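Local coordinates for protein predicted acetyltransferase (Clostridium acetobutylicum, PDB 3MGD) that binds acetyl-CoA and, as a member of the GNAT family, probably transfers the acetyl group to an acceptor that is not known, at residues Ile18-Leu23 / Asp33-Leu38; Val52-Glu57 / Val110-Glu115; Ile121-Ser126 / Tyr136-Thr141. All blocks are in the same frame, centred on the assembly; numbering follows the deposited sequence. Where two conformers were deposited one is given.

Contact 1. Residues Ile18-Leu23 / Asp33-Leu38; sequences IRKRQL and DIDKEL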
loop_
_atom_site.group_PDB
_atom_site.type_symbol
_atom_site.label_atom_id
_atom_site.label_comp_id
_atom_site.label_asym_id
_atom_site.label_seq_id
_atom_site.Cartn_x
_atom_site.Cartn_y
_atom_site.Cartn_z
ATOM N N ILE A 18 -21.706 -6.291 -0.150
ATOM C CA ILE A 18 -21.255 -6.264 1.239
ATOM C C ILE A 18 -20.223 -5.167 1.451
ATOM O O ILE A 18 -20.235 -4.509 2.492
ATOM C CB ILE A 18 -20.668 -7.600 1.674
ATOM C CG1 ILE A 18 -21.715 -8.704 1.511
ATOM C CG2 ILE A 18 -20.169 -7.509 3.120
ATOM C CD1 ILE A 18 -21.158 -10.106 1.690
ATOM N N ARG A 19 -19.335 -4.954 0.475
ATOM C CA ARG A 19 -18.375 -3.852 0.616
ATOM C C ARG A 19 -19.080 -2.501 0.708
ATOM O O ARG A 19 -18.722 -1.672 1.531
ATOM C CB ARG A 19 -17.299 -3.837 -0.487
ATOM C CG ARG A 19 -16.332 -2.639 -0.353
ATOM C CD ARG A 19 -14.967 -2.817 -1.061
ATOM N NE ARG A 19 -14.226 -1.556 -0.997
ATOM C CZ ARG A 19 -13.557 -1.126 0.073
ATOM N NH1 ARG A 19 -13.512 -1.853 1.190
ATOM N NH2 ARG A 19 -12.957 0.055 0.041
ATOM N N LYS A 20 -20.070 -2.251 -0.143
ATOM C CA LYS A 20 -20.813 -0.993 -0.031
ATOM C C LYS A 20 -21.488 -0.867 1.335
ATOM O O LYS A 20 -21.459 0.195 1.966
ATOM C CB LYS A 20 -21.853 -0.859 -1.153
ATOM C CG LYS A 20 -21.267 -0.703 -2.552
ATOM C CD LYS A 20 -22.331 -0.367 -3.603
ATOM C CE LYS A 20 -23.297 -1.499 -3.814
ATOM N NZ LYS A 20 -24.204 -1.272 -5.004
ATOM N N ARG A 21 -22.090 -1.960 1.781
ATOM C CA ARG A 21 -22.780 -1.990 3.059
ATOM C C ARG A 21 -21.819 -1.651 4.197
ATOM O O ARG A 21 -22.154 -0.893 5.104
ATOM C CB ARG A 21 -23.363 -3.378 3.260
ATOM C CG ARG A 21 -24.394 -3.470 4.348
ATOM C CD ARG A 21 -25.194 -4.724 4.129
ATOM N NE ARG A 21 -25.439 -5.420 5.379
ATOM C CZ ARG A 21 -25.474 -6.741 5.489
ATOM N NH1 ARG A 21 -25.273 -7.513 4.423
ATOM N NH2 ARG A 21 -25.692 -7.278 6.668
ATOM N N GLN A 22 -20.618 -2.221 4.120
ATOM C CA GLN A 22 -19.559 -1.989 5.096
ATOM C C GLN A 22 -19.141 -0.527 5.140
ATOM O O GLN A 22 -19.058 0.072 6.202
ATOM C CB GLN A 22 -18.362 -2.854 4.723
ATOM C CG GLN A 22 -17.133 -2.625 5.582
ATOM C CD GLN A 22 -15.901 -3.095 4.860
ATOM O OE1 GLN A 22 -15.956 -4.072 4.103
ATOM N NE2 GLN A 22 -14.766 -2.421 5.100
ATOM N N LEU A 23 -18.896 0.056 3.975
ATOM C CA LEU A 23 -18.428 1.431 3.911
ATOM C C LEU A 23 -19.493 2.379 4.438
ATOM O O LEU A 23 -19.197 3.354 5.117
ATOM C CB LEU A 23 -18.083 1.796 2.471
ATOM C CG LEU A 23 -16.913 1.037 1.836
ATOM C CD1 LEU A 23 -16.822 1.385 0.368
ATOM C CD2 LEU A 23 -15.574 1.340 2.555
ATOM N N ASP A 33 -21.742 6.291 -7.928
ATOM C CA ASP A 33 -21.961 4.876 -8.183
ATOM C C ASP A 33 -20.605 4.244 -8.463
ATOM O O ASP A 33 -19.970 4.591 -9.454
ATOM C CB ASP A 33 -22.823 4.740 -9.423
ATOM C CG ASP A 33 -23.215 3.307 -9.713
ATOM O OD1 ASP A 33 -22.502 2.395 -9.264
ATOM O OD2 ASP A 33 -24.241 3.089 -10.396
ATOM N N ILE A 34 -20.154 3.325 -7.616
ATOM C CA ILE A 34 -18.874 2.658 -7.884
ATOM C C ILE A 34 -19.035 1.165 -8.185
ATOM O O ILE A 34 -18.092 0.391 -8.064
ATOM C CB ILE A 34 -17.855 2.860 -6.748
ATOM C CG1 ILE A 34 -18.386 2.278 -5.436
ATOM C CG2 ILE A 34 -17.487 4.352 -6.612
ATOM C CD1 ILE A 34 -17.374 2.331 -4.316
ATOM N N ASP A 35 -20.222 0.757 -8.611
ATOM C CA ASP A 35 -20.435 -0.655 -8.869
ATOM C C ASP A 35 -19.474 -1.192 -9.920
ATOM O O ASP A 35 -18.951 -2.290 -9.775
ATOM C CB ASP A 35 -21.876 -0.922 -9.301
ATOM C CG ASP A 35 -22.863 -0.712 -8.176
ATOM O OD1 ASP A 35 -22.443 -0.404 -7.033
ATOM O OD2 ASP A 35 -24.073 -0.857 -8.432
ATOM N N LYS A 36 -19.289 -0.444 -11.000
ATOM C CA LYS A 36 -18.434 -0.917 -12.089
ATOM C C LYS A 36 -17.015 -1.156 -11.571
ATOM O O LYS A 36 -16.417 -2.205 -11.824
ATOM C CB LYS A 36 -18.431 0.071 -13.251
ATOM C CG LYS A 36 -17.621 -0.399 -14.474
ATOM C CD LYS A 36 -17.604 0.640 -15.595
ATOM C CE LYS A 36 -16.750 0.142 -16.782
ATOM N NZ LYS A 36 -16.603 1.166 -17.844
ATOM N N GLU A 37 -16.489 -0.185 -10.832
ATOM C CA GLU A 37 -15.103 -0.250 -10.364
ATOM C C GLU A 37 -14.895 -1.345 -9.321
ATOM O O GLU A 37 -13.860 -2.019 -9.318
ATOM C CB GLU A 37 -14.678 1.102 -9.790
ATOM C CG GLU A 37 -14.517 2.215 -10.834
ATOM C CD GLU A 37 -15.818 2.948 -11.166
ATOM O OE1 GLU A 37 -16.927 2.493 -10.786
ATOM O OE2 GLU A 37 -15.725 4.000 -11.828
ATOM N N LEU A 38 -15.863 -1.500 -8.416
ATOM C CA LEU A 38 -15.804 -2.579 -7.425
ATOM C C LEU A 38 -15.808 -3.942 -8.133
ATOM O O LEU A 38 -14.988 -4.816 -7.839
ATOM C CB LEU A 38 -16.983 -2.486 -6.435
ATOM C CG LEU A 38 -16.926 -1.424 -5.331
ATOM C CD1 LEU A 38 -18.273 -1.294 -4.582
ATOM C CD2 LEU A 38 -15.773 -1.701 -4.362
#

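Contact 2. Residues Val52-Glu57 / Val110-Glu115; sequences VEWIAE and VNEAKE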
loop_
_atom_site.group_PDB
_atom_site.type_symbol
_atom_site.label_atom_id
_atom_site.label_comp_id
_atom_site.label_asym_id
_atom_site.label_seq_id
_atom_site.Cartn_x
_atom_site.Cartn_y
_atom_site.Cartn_z
ATOM N N VAL A 52 -7.585 -12.495 -1.507
ATOM C CA VAL A 52 -8.305 -13.636 -0.942
ATOM C C VAL A 52 -9.354 -13.104 0.031
ATOM O O VAL A 52 -9.026 -12.398 0.975
ATOM C CB VAL A 52 -7.365 -14.606 -0.182
ATOM C CG1 VAL A 52 -8.165 -15.694 0.539
ATOM C CG2 VAL A 52 -6.338 -15.235 -1.144
ATOM N N GLU A 53 -10.617 -13.429 -0.206
ATOM C CA GLU A 53 -11.678 -12.923 0.659
ATOM C C GLU A 53 -12.417 -14.092 1.272
ATOM O O GLU A 53 -13.045 -14.882 0.569
ATOM C CB GLU A 53 -12.625 -11.978 -0.094
ATOM C CG GLU A 53 -13.846 -11.512 0.740
ATOM C CD GLU A 53 -14.289 -10.080 0.433
ATOM O OE1 GLU A 53 -15.413 -9.710 0.848
ATOM O OE2 GLU A 53 -13.533 -9.326 -0.225
ATOM N N TRP A 54 -12.297 -14.220 2.590
ATOM C CA TRP A 54 -12.963 -15.279 3.316
ATOM C C TRP A 54 -14.377 -14.825 3.662
ATOM O O TRP A 54 -14.622 -13.638 3.919
ATOM C CB TRP A 54 -12.198 -15.619 4.596
ATOM C CG TRP A 54 -11.079 -16.596 4.394
ATOM C CD1 TRP A 54 -9.769 -16.313 4.108
ATOM C CD2 TRP A 54 -11.179 -18.021 4.470
ATOM N NE1 TRP A 54 -9.045 -17.488 4.005
ATOM C CE2 TRP A 54 -9.894 -18.548 4.229
ATOM C CE3 TRP A 54 -12.234 -18.905 4.733
ATOM C CZ2 TRP A 54 -9.642 -19.918 4.220
ATOM C CZ3 TRP A 54 -11.982 -20.263 4.727
ATOM C CH2 TRP A 54 -10.697 -20.760 4.471
ATOM N N ILE A 55 -15.312 -15.767 3.648
ATOM C CA ILE A 55 -16.677 -15.457 4.061
ATOM C C ILE A 55 -17.176 -16.449 5.108
ATOM O O ILE A 55 -16.801 -17.616 5.106
ATOM C CB ILE A 55 -17.664 -15.419 2.859
ATOM C CG1 ILE A 55 -17.974 -16.819 2.356
ATOM C CG2 ILE A 55 -17.126 -14.569 1.718
ATOM C CD1 ILE A 55 -18.916 -16.818 1.178
ATOM N N ALA A 56 -18.003 -15.959 6.019
ATOM C CA ALA A 56 -18.651 -16.806 7.011
ATOM C C ALA A 56 -20.113 -16.801 6.631
ATOM O O ALA A 56 -20.698 -15.728 6.440
ATOM C CB ALA A 56 -18.468 -16.235 8.399
ATOM N N GLU A 57 -20.689 -17.988 6.478
ATOM C CA GLU A 57 -22.066 -18.126 6.015
ATOM C C GLU A 57 -22.886 -18.936 7.007
ATOM O O GLU A 57 -22.373 -19.844 7.665
ATOM C CB GLU A 57 -22.118 -18.877 4.688
ATOM C CG GLU A 57 -21.646 -18.131 3.478
ATOM C CD GLU A 57 -21.765 -18.983 2.234
ATOM O OE1 GLU A 57 -21.499 -20.202 2.329
ATOM O OE2 GLU A 57 -22.134 -18.438 1.169
ATOM N N VAL A 110 -3.927 -14.067 8.327
ATOM C CA VAL A 110 -2.527 -14.246 8.658
ATOM C C VAL A 110 -2.017 -15.537 8.029
ATOM O O VAL A 110 -0.896 -15.596 7.518
ATOM C CB VAL A 110 -2.322 -14.257 10.189
ATOM C CG1 VAL A 110 -1.005 -14.925 10.565
ATOM C CG2 VAL A 110 -2.403 -12.824 10.727
ATOM N N ASN A 111 -2.842 -16.573 8.045
ATOM C CA ASN A 111 -2.431 -17.823 7.410
ATOM C C ASN A 111 -2.236 -17.689 5.893
ATOM O O ASN A 111 -1.298 -18.266 5.335
ATOM C CB ASN A 111 -3.398 -18.958 7.751
ATOM C CG ASN A 111 -3.055 -20.241 7.024
ATOM O OD1 ASN A 111 -2.021 -20.853 7.283
ATOM N ND2 ASN A 111 -3.920 -20.648 6.098
ATOM N N GLU A 112 -3.106 -16.927 5.222
ATOM C CA GLU A 112 -2.937 -16.691 3.782
ATOM C C GLU A 112 -1.583 -16.047 3.517
ATOM O O GLU A 112 -0.906 -16.356 2.532
ATOM C CB GLU A 112 -4.048 -15.798 3.219
ATOM C CG GLU A 112 -5.450 -16.390 3.327
ATOM C CD GLU A 112 -5.641 -17.655 2.514
ATOM O OE1 GLU A 112 -4.940 -17.838 1.494
ATOM O OE2 GLU A 112 -6.507 -18.477 2.904
ATOM N N ALA A 113 -1.200 -15.130 4.399
ATOM C CA ALA A 113 0.067 -14.420 4.261
ATOM C C ALA A 113 1.270 -15.355 4.403
ATOM O O ALA A 113 2.184 -15.341 3.585
ATOM C CB ALA A 113 0.149 -13.289 5.292
ATOM N N LYS A 114 1.255 -16.173 5.444
ATOM C CA LYS A 114 2.358 -17.092 5.711
ATOM C C LYS A 114 2.529 -18.090 4.570
ATOM O O LYS A 114 3.647 -18.427 4.196
ATOM C CB LYS A 114 2.088 -17.868 6.995
ATOM C CG LYS A 114 2.169 -17.050 8.255
ATOM C CD LYS A 114 2.032 -17.973 9.458
ATOM C CE LYS A 114 2.366 -17.262 10.749
ATOM N NZ LYS A 114 2.341 -18.225 11.887
ATOM N N GLU A 115 1.419 -18.563 4.018
ATOM C CA GLU A 115 1.493 -19.553 2.937
ATOM C C GLU A 115 2.128 -18.961 1.670
ATOM O O GLU A 115 2.543 -19.682 0.762
ATOM C CB GLU A 115 0.099 -20.120 2.648
ATOM C CG GLU A 115 -0.361 -21.155 3.688
ATOM C CD GLU A 115 0.466 -22.443 3.638
ATOM O OE1 GLU A 115 0.442 -23.123 2.588
ATOM O OE2 GLU A 115 1.151 -22.771 4.641
#

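Contact 3. Residues Ile121-Ser126 / Tyr136-Thr141; sequences ICLVAS and YGFQDT. With ACO (acetyl coenzyme *a), chain C.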
loop_
_atom_site.group_PDB
_atom_site.type_symbol
_atom_site.label_atom_id
_atom_site.label_comp_id
_atom_site.label_asym_id
_atom_site.label_seq_id
_atom_site.Cartn_x
_atom_site.Cartn_y
_atom_site.Cartn_z
ATOM N N ILE A 121 1.989 -7.340 7.615
ATOM C CA ILE A 121 0.600 -7.061 7.251
ATOM C C ILE A 121 0.274 -5.624 7.611
ATOM O O ILE A 121 0.797 -5.087 8.577
ATOM C CB ILE A 121 -0.369 -7.974 8.006
ATOM C CG1 ILE A 121 0.159 -9.406 8.025
ATOM C CG2 ILE A 121 -1.752 -7.918 7.375
ATOM C CD1 ILE A 121 0.388 -9.973 6.657
ATOM N N CYS A 122 -0.574 -4.983 6.824
ATOM C CA CYS A 122 -0.954 -3.624 7.156
ATOM C C CYS A 122 -2.415 -3.454 6.834
ATOM O O CYS A 122 -3.002 -4.297 6.163
ATOM C CB CYS A 122 -0.088 -2.623 6.383
ATOM S SG CYS A 122 -0.174 -2.783 4.585
ATOM N N LEU A 123 -3.009 -2.382 7.339
ATOM C CA LEU A 123 -4.419 -2.098 7.083
ATOM C C LEU A 123 -4.712 -0.662 7.461
ATOM O O LEU A 123 -3.898 -0.009 8.122
ATOM C CB LEU A 123 -5.317 -3.044 7.888
ATOM C CG LEU A 123 -5.145 -3.103 9.412
ATOM C CD1 LEU A 123 -5.676 -1.859 10.116
ATOM C CD2 LEU A 123 -5.822 -4.337 9.967
ATOM N N VAL A 124 -5.875 -0.174 7.039
ATOM C CA VAL A 124 -6.387 1.107 7.499
ATOM C C VAL A 124 -7.559 0.858 8.449
ATOM O O VAL A 124 -8.572 0.266 8.073
ATOM C CB VAL A 124 -6.859 1.985 6.324
ATOM C CG1 VAL A 124 -7.505 3.264 6.843
ATOM C CG2 VAL A 124 -5.682 2.300 5.368
ATOM N N ALA A 125 -7.417 1.311 9.684
ATOM C CA ALA A 125 -8.375 0.971 10.721
ATOM C C ALA A 125 -9.581 1.905 10.704
ATOM O O ALA A 125 -9.435 3.124 10.695
ATOM C CB ALA A 125 -7.697 1.004 12.082
ATOM N N SER A 126 -10.770 1.319 10.684
ATOM C CA SER A 126 -12.004 2.070 10.852
ATOM C C SER A 126 -12.242 2.282 12.344
ATOM O O SER A 126 -11.491 1.753 13.172
ATOM C CB SER A 126 -13.161 1.277 10.268
ATOM O OG SER A 126 -13.330 0.091 11.006
ATOM N N TYR A 136 -5.381 -7.301 18.672
ATOM C CA TYR A 136 -4.713 -8.373 17.936
ATOM C C TYR A 136 -3.199 -8.197 17.811
ATOM O O TYR A 136 -2.487 -9.156 17.526
ATOM C CB TYR A 136 -5.314 -8.477 16.531
ATOM C CG TYR A 136 -5.050 -9.788 15.825
ATOM C CD1 TYR A 136 -5.838 -10.913 16.074
ATOM C CD2 TYR A 136 -4.053 -9.892 14.875
ATOM C CE1 TYR A 136 -5.595 -12.115 15.416
ATOM C CE2 TYR A 136 -3.809 -11.085 14.215
ATOM C CZ TYR A 136 -4.581 -12.188 14.486
ATOM O OH TYR A 136 -4.334 -13.357 13.810
ATOM N N GLY A 137 -2.706 -6.972 17.980
ATOM C CA GLY A 137 -1.281 -6.733 17.890
ATOM C C GLY A 137 -0.855 -5.761 16.806
ATOM O O GLY A 137 0.333 -5.512 16.633
ATOM N N PHE A 138 -1.802 -5.204 16.058
ATOM C CA PHE A 138 -1.405 -4.211 15.069
ATOM C C PHE A 138 -0.860 -2.974 15.783
ATOM O O PHE A 138 -1.344 -2.600 16.854
ATOM C CB PHE A 138 -2.567 -3.857 14.139
ATOM C CG PHE A 138 -2.850 -4.905 13.104
ATOM C CD1 PHE A 138 -3.593 -6.033 13.425
ATOM C CD2 PHE A 138 -2.397 -4.749 11.804
ATOM C CE1 PHE A 138 -3.866 -6.989 12.468
ATOM C CE2 PHE A 138 -2.661 -5.703 10.845
ATOM C CZ PHE A 138 -3.393 -6.832 11.174
ATOM N N GLN A 139 0.155 -2.348 15.189
ATOM C CA GLN A 139 0.827 -1.212 15.807
ATOM C C GLN A 139 0.613 0.107 15.068
ATOM O O GLN A 139 0.652 0.141 13.837
ATOM C CB GLN A 139 2.330 -1.492 15.867
ATOM C CG GLN A 139 2.670 -2.795 16.545
ATOM C CD GLN A 139 2.484 -2.707 18.037
ATOM O OE1 GLN A 139 3.040 -1.821 18.680
ATOM N NE2 GLN A 139 1.693 -3.619 18.601
ATOM N N ASP A 140 0.396 1.175 15.841
ATOM C CA ASP A 140 0.434 2.560 15.361
ATOM C C ASP A 140 1.589 2.784 14.398
ATOM O O ASP A 140 2.686 2.252 14.601
ATOM C CB ASP A 140 0.635 3.524 16.536
ATOM C CG ASP A 140 -0.604 3.687 17.395
ATOM O OD1 ASP A 140 -1.718 3.395 16.913
ATOM O OD2 ASP A 140 -0.456 4.127 18.557
ATOM N N THR A 141 1.353 3.600 13.369
ATOM C CA THR A 141 2.373 3.904 12.361
ATOM C C THR A 141 2.395 5.387 11.983
ATOM O O THR A 141 1.853 5.775 10.942
ATOM C CB THR A 141 2.154 3.102 11.054
ATOM O OG1 THR A 141 1.975 1.712 11.348
ATOM C CG2 THR A 141 3.351 3.274 10.119
HETATM N N1A ACO C . -13.728 -12.778 24.903
HETATM C C2A ACO C . -14.035 -11.478 25.314
HETATM N N3A ACO C . -14.362 -10.487 24.357
HETATM C C4A ACO C . -14.372 -10.834 22.945
HETATM C C5A ACO C . -14.059 -12.166 22.523
HETATM C C6A ACO C . -13.737 -13.136 23.464
HETATM N N6A ACO C . -13.421 -14.482 23.031
HETATM N N7A ACO C . -14.151 -12.223 21.089
HETATM C C8A ACO C . -14.513 -10.962 20.640
HETATM N N9A ACO C . -14.631 -10.080 21.790
HETATM C C1B ACO C . -15.111 -8.711 21.714
HETATM C C2B ACO C . -13.809 -7.901 21.606
HETATM O O2B ACO C . -12.820 -7.966 22.581
HETATM C C3B ACO C . -14.321 -6.555 21.141
HETATM O O3B ACO C . -14.747 -5.622 22.108
HETATM P P3B ACO C . -13.792 -4.502 22.718
HETATM O O7A ACO C . -14.410 -4.046 24.084
HETATM O O8A ACO C . -13.715 -3.298 21.755
HETATM O O9A ACO C . -12.401 -5.055 22.943
HETATM C C4B ACO C . -15.385 -7.014 20.084
HETATM O O4B ACO C . -16.000 -8.199 20.708
HETATM C C5B ACO C . -15.117 -7.095 18.595
HETATM O O5B ACO C . -14.289 -8.185 18.272
HETATM P P1A ACO C . -14.749 -9.260 17.208
HETATM O O1A ACO C . -15.995 -10.035 17.663
HETATM O O2A ACO C . -13.554 -10.168 16.933
HETATM O O3A ACO C . -15.068 -8.423 15.911
HETATM P P2A ACO C . -16.481 -8.400 15.175
HETATM O O4A ACO C . -17.606 -7.741 16.042
HETATM O O5A ACO C . -16.847 -9.766 14.663
HETATM O O6A ACO C . -16.267 -7.546 13.869
HETATM C CBP ACO C . -15.865 -5.423 12.759
HETATM C CCP ACO C . -15.571 -6.334 13.942
HETATM C CDP ACO C . -14.917 -4.235 12.759
HETATM C CEP ACO C . -15.718 -6.237 11.516
HETATM C CAP ACO C . -17.333 -4.896 12.901
HETATM O OAP ACO C . -17.503 -4.113 14.034
HETATM C C9P ACO C . -17.907 -4.269 11.655
HETATM O O9P ACO C . -18.318 -4.936 10.704
HETATM N N8P ACO C . -17.970 -2.823 11.633
HETATM C C7P ACO C . -18.443 -2.116 10.444
HETATM C C6P ACO C . -17.528 -2.296 9.289
HETATM C C5P ACO C . -16.091 -2.035 9.682
HETATM O O5P ACO C . -15.796 -1.055 10.366
HETATM N N4P ACO C . -15.115 -2.988 9.275
HETATM C C3P ACO C . -13.702 -2.720 9.378
HETATM C C2P ACO C . -13.105 -1.833 8.316
HETATM S S1P ACO C . -11.339 -1.669 8.410
HETATM C C ACO C . -10.556 -2.952 7.659
HETATM O O ACO C . -11.212 -3.831 7.121
HETATM C CH3 ACO C . -9.087 -3.078 7.776
#

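Contact 1. Residues Ile18-Leu23 / Asp33-Leu38
Arg19 and Leu38 lie across from each other on two helices, their CA atoms 8.5 Å apart. Lys20 and Asp35 make the next pair, with a CA separation of 8.9 Å. Residues 18-23 are a piece of helix 12-25, and residues 35-38 are the first turn of helix 35-47. Ile34 holds the N-cap position of the second helix. Before it, Asp33 OD1 accepts a bond from Asp35 N at 2.9 Å, which is an Asx turn. In GNAT proteins the chain between the first strand and the second commonly forms two such helices, and here they lie close to the acetyl-CoA site. Gln22, one turn on from Arg19, touches the cofactor. Leu38 points at the first helix and spreads its two methyls over two residues. Leu38 CD2 meets Arg19 CD at 3.6 Å, at the edge of the guanidinium, while Leu38 CD1 packs on Lys20 CG at 3.7 Å. The Arg19 chain runs out straight from CG to NE, and its NH2 donates to Pro75 O of the second subunit. Lys20 bends at chi3 (-67°), which turns NZ to Asp35. The salt bridge from Lys20 NZ to Asp35 OD1 measures 2.8 Å and comes to the syn side of the oxygen, 25° out of the carboxylate plane. Tyr77 of the second subunit packs on Lys20 and Ile34.

Contact 2. Residues Val52-Glu57 / Val110-Glu115
Trp54 and Glu112 join a sheet strand to the helix that covers it, through one side-chain hydrogen bond and a valine methyl packed against the same glutamate. The strand is 51-58, within the central sheet. The helix is 101-115. The CA atoms of Val52 and Glu112, the nearest pair, are 7.8 Å apart. Trp54 NE1 donates to Glu112 OE2 at 2.9 Å, with an angle of 151° at the hydrogen. The oxygen lies close to the indole plane, at the ring edge. From the carboxylate side the bond is less regular: it comes to the anti side of OE2, 33° out of plane. In the GNAT fold this helix follows the strand that ends at the cofactor, and its N-terminal end lies at the pyrophosphate. Glu112 is three turns further on. Its chain bends at chi2 (-64°), which turns the carboxylate to the indole N-H; Val52 CG1 lies beside it, 3.8 Å from Glu112 CD. The other oxygen, OE1, forms a salt bridge with Arg116. The indole N-H and Arg116 would probably both help to keep this buried carboxylate charged. Arg108 adds a cation-pi contact to the indole.

Contact 3. Residues Ile121-Ser126 / Tyr136-Thr141
Leu123 lays a methyl over one face of the Phe138 ring, and this CH-pi contact is the centre of the packing. It belongs to the C-terminal part of the GNAT fold, where strand 120-124 leads through helix 129-136 to the short strand 139-140. Leu123 CD2 sits 3.8 Å from the centroid of the Phe138 ring, 21° off the ring normal. It is shifted toward the rim, and its closest ring atom is Phe138 CE2 at 3.6 Å. Leu123 CG is on the same side but beyond the rim, nearest to CE2 and CD2 of Phe138. Two torsions bring the groups together. Leu123 has CG between its backbone N and carbonyl carbon (chi1 56°), and Phe138 has CG beside its own backbone N (chi1 -76°). Ile121 adds a looser apolar contact, Ile121 CG2 to Phe138 CE2 at 4.2 Å. Leu147 of the second subunit also packs on Phe138. Strand 120-124 pairs with a strand of that subunit in an antiparallel ladder, so the sheet continues across the interface.

Gly137, with positive phi, ends helix 129-136 in a Schellman motif, and Phe138 next to it points toward the strand. Just after it, Gln139 NE2 bonds back to Gly137 O at 3.1 Å, from above the carbonyl plane.

The strand and the loop after it also line the cofactor site. Leu123 CB lies 3.8 Å from the acetyl methyl CH3 of acetyl-CoA, so Leu123 meets the cofactor with its CB and Phe138 with its CD2 methyl. Val124 O comes to 3.4 Å from the thioester sulfur S1P. Ser126 OG also caps Gly129 N, at the start of the next helix, and it donates to O5P of the acetyl-CoA pantetheine arm at 2.8 Å.

How the contacts relate
From the N terminus, contact 1 comes first. It closes the short loop between helix 12-25 and helix 35-47 and joins the two helices. The chain then enters strand 51-58, where contact 2 opens; its long loop takes in strands 61-72 and 83-92 and closes on helix 101-115, tying helix to sheet. Strand 120-124 of the same sheet opens contact 3, which closes over helix 129-136 and joins the strand to the segment after that helix. The three are in series, and none nests in or crosses another. Contacts 2 and 3 touch, with Ala113 CB 3.6 Å from Ile121 CD1. Contact 1 is across the chain's centre from both. All three touch the second subunit.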